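PDB 6C62: biuret hydrolase from Pseudomonas sp., which hydrolyses 1-carboxybiuret to urea-1,3-dicarboxylate and ammonia, a step in the bacterial breakdown of atrazine. Local coordinates for residues Thr15-Asp19 with Ala52-Arg56; Val303-Glu308 with Gln338-Tyr343. All coordinates share one frame; numbering follows the deposited sequence. Where two conformers were deposited one is given.

Contact 1: Thr15-Asp19 with Ala52-Arg56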
# COMPACT_ATOMS: atom_id res chain seq x y z
N THR A 15 -26.46 -42.82 -6.97
CA THR A 15 -27.10 -42.23 -5.83
C THR A 15 -27.65 -40.88 -6.26
O THR A 15 -27.08 -40.21 -7.13
CB THR A 15 -26.11 -42.10 -4.64
OG1 THR A 15 -26.75 -41.53 -3.48
CG2 THR A 15 -24.98 -41.23 -5.05
N SER A 16 -28.77 -40.46 -5.67
CA SER A 16 -29.28 -39.15 -5.90
C SER A 16 -28.48 -38.11 -5.08
O SER A 16 -27.90 -38.42 -4.02
CB SER A 16 -30.75 -39.08 -5.55
OG SER A 16 -30.98 -39.08 -4.16
N ALA A 17 -28.46 -36.89 -5.59
CA ALA A 17 -27.84 -35.80 -4.85
C ALA A 17 -28.56 -35.57 -3.52
O ALA A 17 -27.94 -35.27 -2.48
CB ALA A 17 -27.82 -34.52 -5.70
N ARG A 18 -29.88 -35.68 -3.55
CA ARG A 18 -30.65 -35.53 -2.32
C ARG A 18 -30.24 -36.58 -1.28
O ARG A 18 -30.12 -36.24 -0.09
CB ARG A 18 -32.16 -35.56 -2.61
CG ARG A 18 -33.09 -35.43 -1.41
CD ARG A 18 -32.86 -34.07 -0.76
NE ARG A 18 -33.69 -33.88 0.41
CZ ARG A 18 -34.95 -33.46 0.41
NH1 ARG A 18 -35.60 -33.37 1.58
NH2 ARG A 18 -35.56 -33.10 -0.71
N ASP A 19 -30.03 -37.83 -1.67
CA ASP A 19 -29.54 -38.84 -0.69
C ASP A 19 -28.16 -38.54 -0.13
O ASP A 19 -27.89 -38.79 1.05
CB ASP A 19 -29.50 -40.26 -1.32
CG ASP A 19 -30.89 -40.90 -1.48
OD1 ASP A 19 -31.89 -40.38 -0.94
OD2 ASP A 19 -30.98 -41.96 -2.15
N ALA A 52 -32.34 -29.58 -7.04
CA ALA A 52 -32.11 -28.96 -8.35
C ALA A 52 -31.12 -29.73 -9.22
O ALA A 52 -31.28 -29.81 -10.44
CB ALA A 52 -31.69 -27.49 -8.21
N ILE A 53 -30.06 -30.27 -8.62
CA ILE A 53 -29.13 -31.13 -9.34
C ILE A 53 -29.85 -32.41 -9.86
O ILE A 53 -29.66 -32.82 -11.02
CB ILE A 53 -27.93 -31.55 -8.44
CG1 ILE A 53 -27.03 -30.36 -8.07
CG2 ILE A 53 -27.10 -32.68 -9.09
CD1 ILE A 53 -26.39 -29.67 -9.24
N ASP A 54 -30.66 -33.05 -9.01
CA ASP A 54 -31.43 -34.24 -9.45
C ASP A 54 -32.40 -33.89 -10.61
O ASP A 54 -32.47 -34.62 -11.59
CB ASP A 54 -32.18 -34.94 -8.31
CG ASP A 54 -31.23 -35.53 -7.21
OD1 ASP A 54 -30.09 -36.03 -7.60
OD2 ASP A 54 -31.61 -35.44 -5.95
N VAL A 55 -33.03 -32.73 -10.57
CA VAL A 55 -33.85 -32.28 -11.71
C VAL A 55 -33.03 -32.16 -13.01
O VAL A 55 -33.50 -32.65 -14.08
CB VAL A 55 -34.63 -31.00 -11.38
CG1 VAL A 55 -35.14 -30.24 -12.62
CG2 VAL A 55 -35.73 -31.36 -10.39
N ARG A 56 -31.83 -31.56 -12.94
CA ARG A 56 -31.01 -31.42 -14.10
C ARG A 56 -30.56 -32.74 -14.68
O ARG A 56 -30.52 -32.95 -15.92
CB ARG A 56 -29.78 -30.51 -13.83
CG ARG A 56 -30.19 -29.06 -13.62
CD ARG A 56 -29.12 -28.20 -12.96
NE ARG A 56 -28.08 -27.86 -13.91
CZ ARG A 56 -26.94 -27.25 -13.57
NH1 ARG A 56 -26.71 -26.90 -12.31
NH2 ARG A 56 -26.04 -26.98 -14.51
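With CG set anti to its own carbonyl carbon (chi1 -63°), D54 holds its carboxylate out from helix 43-58 straight at the backbone of A17 and R18. Both oxygens are used, each through its syn lone pair: OD1 of D54 takes the amide of A17 (N to OD1 2.7 Å), and OD2 of D54 takes that of R18 (N to OD2 3.0 Å). Two successive N-H groups thus fix the rotation of the carboxylate, a fork that suits aspartate's short stem. These amides belong to the first turn of helix 17-35, where N-H groups have no preceding carbonyl to bond to. S16 is the N-cap of that helix, and its OG accepts from D19 N at 2.9 Å, so cap and carboxylate share the first-turn donors between them. The negative charge of D54 probably also gains from the positive end of the helix dipole. A17 is small enough to let the carboxylate in, its CB only 3.3 Å from OD1 of D54, and on another side the same methyl meets CG2 of I53 at 3.9 Å. R18 carries its guanidinium away, to salt bridges with E22 and with D51 on helix 43-58.

Contact 2: Val303-Glu308 with Gln338-Tyr343; sequences VITASE and QPVAWY
The start of helix 340-360 comes up against helix 294-312 where I304 lies opposite Y343 (CA to CA 5.8 Å) and S307 faces Q338. This is a helix-to-helix contact of the amidase fold, in which P339 takes the N-cap position of the second helix and Q338 just before it reaches back across. The extended chain of Q338 brings its amide to the first helix, where NE2 donates to V303 O at 3.1 Å and 154°. That carbonyl already serves the helix bond from S307 N; the two donors come at it from opposite faces of its plane. A glutamine is long enough for this and leaves its OE1 close to the methyl of A306, 3.2 Å from CB. S307 OG lies near the same NE2, but at a poor angle, and its hydrogen bond goes to G335 O. The branched V303 turns CG1 to the second helix, 3.8 Å from CB of W342. The indole of W342 has CD of P339 over the centre of one face and meets an aromatic side chain from a chain of another protein in the assembly, while S307 packs on V340 of a second subunit. Y343 has CG anti to the backbone N (chi1 -179°), which swings the ring across the first helix, at about a right angle to the side chain of I304, with CE1 of Y343 3.9 Å from CG1 of I304. Tyrosine suits the place because its ring packs on I304 while its hydroxyl, also bonded by Q347 NE2, reaches E308. OE2 of E308 sits at the ring edge, in its plane, and is hydrogen-bonded to S205 OG as well as to Y343. The OH of Y343 donates to OE2 of E308 at 2.6 Å, meeting it on the anti side and 24° out of the carboxylate plane.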
# COMPACT_ATOMS: atom_id res chain seq x y z
N VAL A 303 3.88 -7.99 12.63
CA VAL A 303 3.68 -6.56 12.83
C VAL A 303 2.52 -6.02 12.03
O VAL A 303 1.68 -5.32 12.59
CB VAL A 303 5.03 -5.79 12.58
CG1 VAL A 303 4.79 -4.30 12.46
CG2 VAL A 303 6.00 -6.03 13.73
N ILE A 304 2.48 -6.31 10.77
CA ILE A 304 1.41 -5.84 9.88
C ILE A 304 0.05 -6.41 10.28
O ILE A 304 -0.92 -5.75 10.27
CB ILE A 304 1.77 -6.19 8.42
CG1 ILE A 304 2.88 -5.23 7.98
CG2 ILE A 304 0.60 -6.09 7.46
CD1 ILE A 304 3.63 -5.66 6.72
N THR A 305 0.05 -7.67 10.65
CA THR A 305 -1.17 -8.38 11.06
C THR A 305 -1.79 -7.71 12.27
O THR A 305 -2.97 -7.44 12.28
CB THR A 305 -0.86 -9.86 11.36
OG1 THR A 305 -0.57 -10.53 10.11
CG2 THR A 305 -2.00 -10.52 12.06
N ALA A 306 -0.97 -7.48 13.30
CA ALA A 306 -1.50 -6.95 14.54
C ALA A 306 -2.06 -5.53 14.35
O ALA A 306 -3.07 -5.21 14.89
CB ALA A 306 -0.44 -6.96 15.62
N SER A 307 -1.33 -4.67 13.65
CA SER A 307 -1.83 -3.32 13.44
C SER A 307 -3.06 -3.26 12.51
O SER A 307 -4.01 -2.53 12.83
CB SER A 307 -0.70 -2.43 12.94
OG SER A 307 0.13 -2.17 14.05
N GLU A 308 -3.00 -3.94 11.37
CA GLU A 308 -4.11 -3.86 10.44
C GLU A 308 -5.36 -4.56 11.06
O GLU A 308 -6.42 -4.03 10.98
CB GLU A 308 -3.79 -4.52 9.10
CG GLU A 308 -2.92 -3.71 8.20
CD GLU A 308 -2.77 -4.22 6.74
OE1 GLU A 308 -3.62 -4.96 6.20
OE2 GLU A 308 -1.75 -3.80 6.06
N GLN A 338 0.92 -0.18 18.41
CA GLN A 338 2.25 -0.35 17.81
C GLN A 338 2.67 0.96 17.14
O GLN A 338 1.89 1.59 16.42
CB GLN A 338 2.29 -1.49 16.78
CG GLN A 338 2.22 -2.85 17.40
CD GLN A 338 2.08 -3.98 16.44
OE1 GLN A 338 1.86 -5.11 16.85
NE2 GLN A 338 2.27 -3.72 15.14
N PRO A 339 3.90 1.42 17.42
CA PRO A 339 4.44 2.57 16.63
C PRO A 339 4.24 2.41 15.09
O PRO A 339 4.40 1.35 14.55
CB PRO A 339 5.93 2.56 16.98
CG PRO A 339 5.98 1.96 18.39
CD PRO A 339 4.85 0.95 18.45
N VAL A 340 3.83 3.48 14.43
CA VAL A 340 3.68 3.53 13.00
C VAL A 340 5.04 3.26 12.32
O VAL A 340 5.07 2.70 11.22
CB VAL A 340 3.06 4.86 12.54
CG1 VAL A 340 4.02 6.03 12.75
CG2 VAL A 340 2.61 4.75 11.09
N ALA A 341 6.15 3.59 12.96
CA ALA A 341 7.45 3.22 12.35
C ALA A 341 7.61 1.71 12.08
O ALA A 341 8.25 1.32 11.06
CB ALA A 341 8.57 3.70 13.22
N TRP A 342 7.03 0.88 12.97
CA TRP A 342 7.21 -0.58 12.83
C TRP A 342 6.44 -1.03 11.60
O TRP A 342 6.94 -1.84 10.79
CB TRP A 342 6.65 -1.34 14.01
CG TRP A 342 7.34 -1.08 15.31
CD1 TRP A 342 8.45 -0.33 15.51
CD2 TRP A 342 6.97 -1.64 16.58
NE1 TRP A 342 8.78 -0.36 16.87
CE2 TRP A 342 7.88 -1.14 17.53
CE3 TRP A 342 5.97 -2.53 17.00
CZ2 TRP A 342 7.82 -1.51 18.89
CZ3 TRP A 342 5.89 -2.84 18.37
CH2 TRP A 342 6.84 -2.37 19.27
N TYR A 343 5.20 -0.48 11.47
CA TYR A 343 4.36 -0.84 10.29
C TYR A 343 5.05 -0.45 8.98
O TYR A 343 5.11 -1.22 8.01
CB TYR A 343 2.99 -0.19 10.43
CG TYR A 343 2.06 -0.52 9.29
CD1 TYR A 343 1.34 -1.72 9.30
CD2 TYR A 343 1.99 0.29 8.13
CE1 TYR A 343 0.56 -2.10 8.21
CE2 TYR A 343 1.17 -0.07 7.08
CZ TYR A 343 0.45 -1.25 7.13
OH TYR A 343 -0.38 -1.63 6.08

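The contacts lie on opposite sides of the chain's centre, their own centres about 50 Å apart, and share no helix. Each sets the first turn of one helix against the body of another, but in different surroundings. Contact 1, between helices 17-35 and 43-58, is partly buried and touches no other chain of the assembly; an acidic side chain meets backbone amides at a helix end. Contact 2, between helices 294-312 and 340-360, is wholly buried and larger, 383 Å² against 163 Å², and neighbouring chains, of this protein and of another, pack on it. Its chemistry is mixed, with apolar pairs beside hydrogen bonds from an amide and a phenol, and its charged residue bonds hydroxyls.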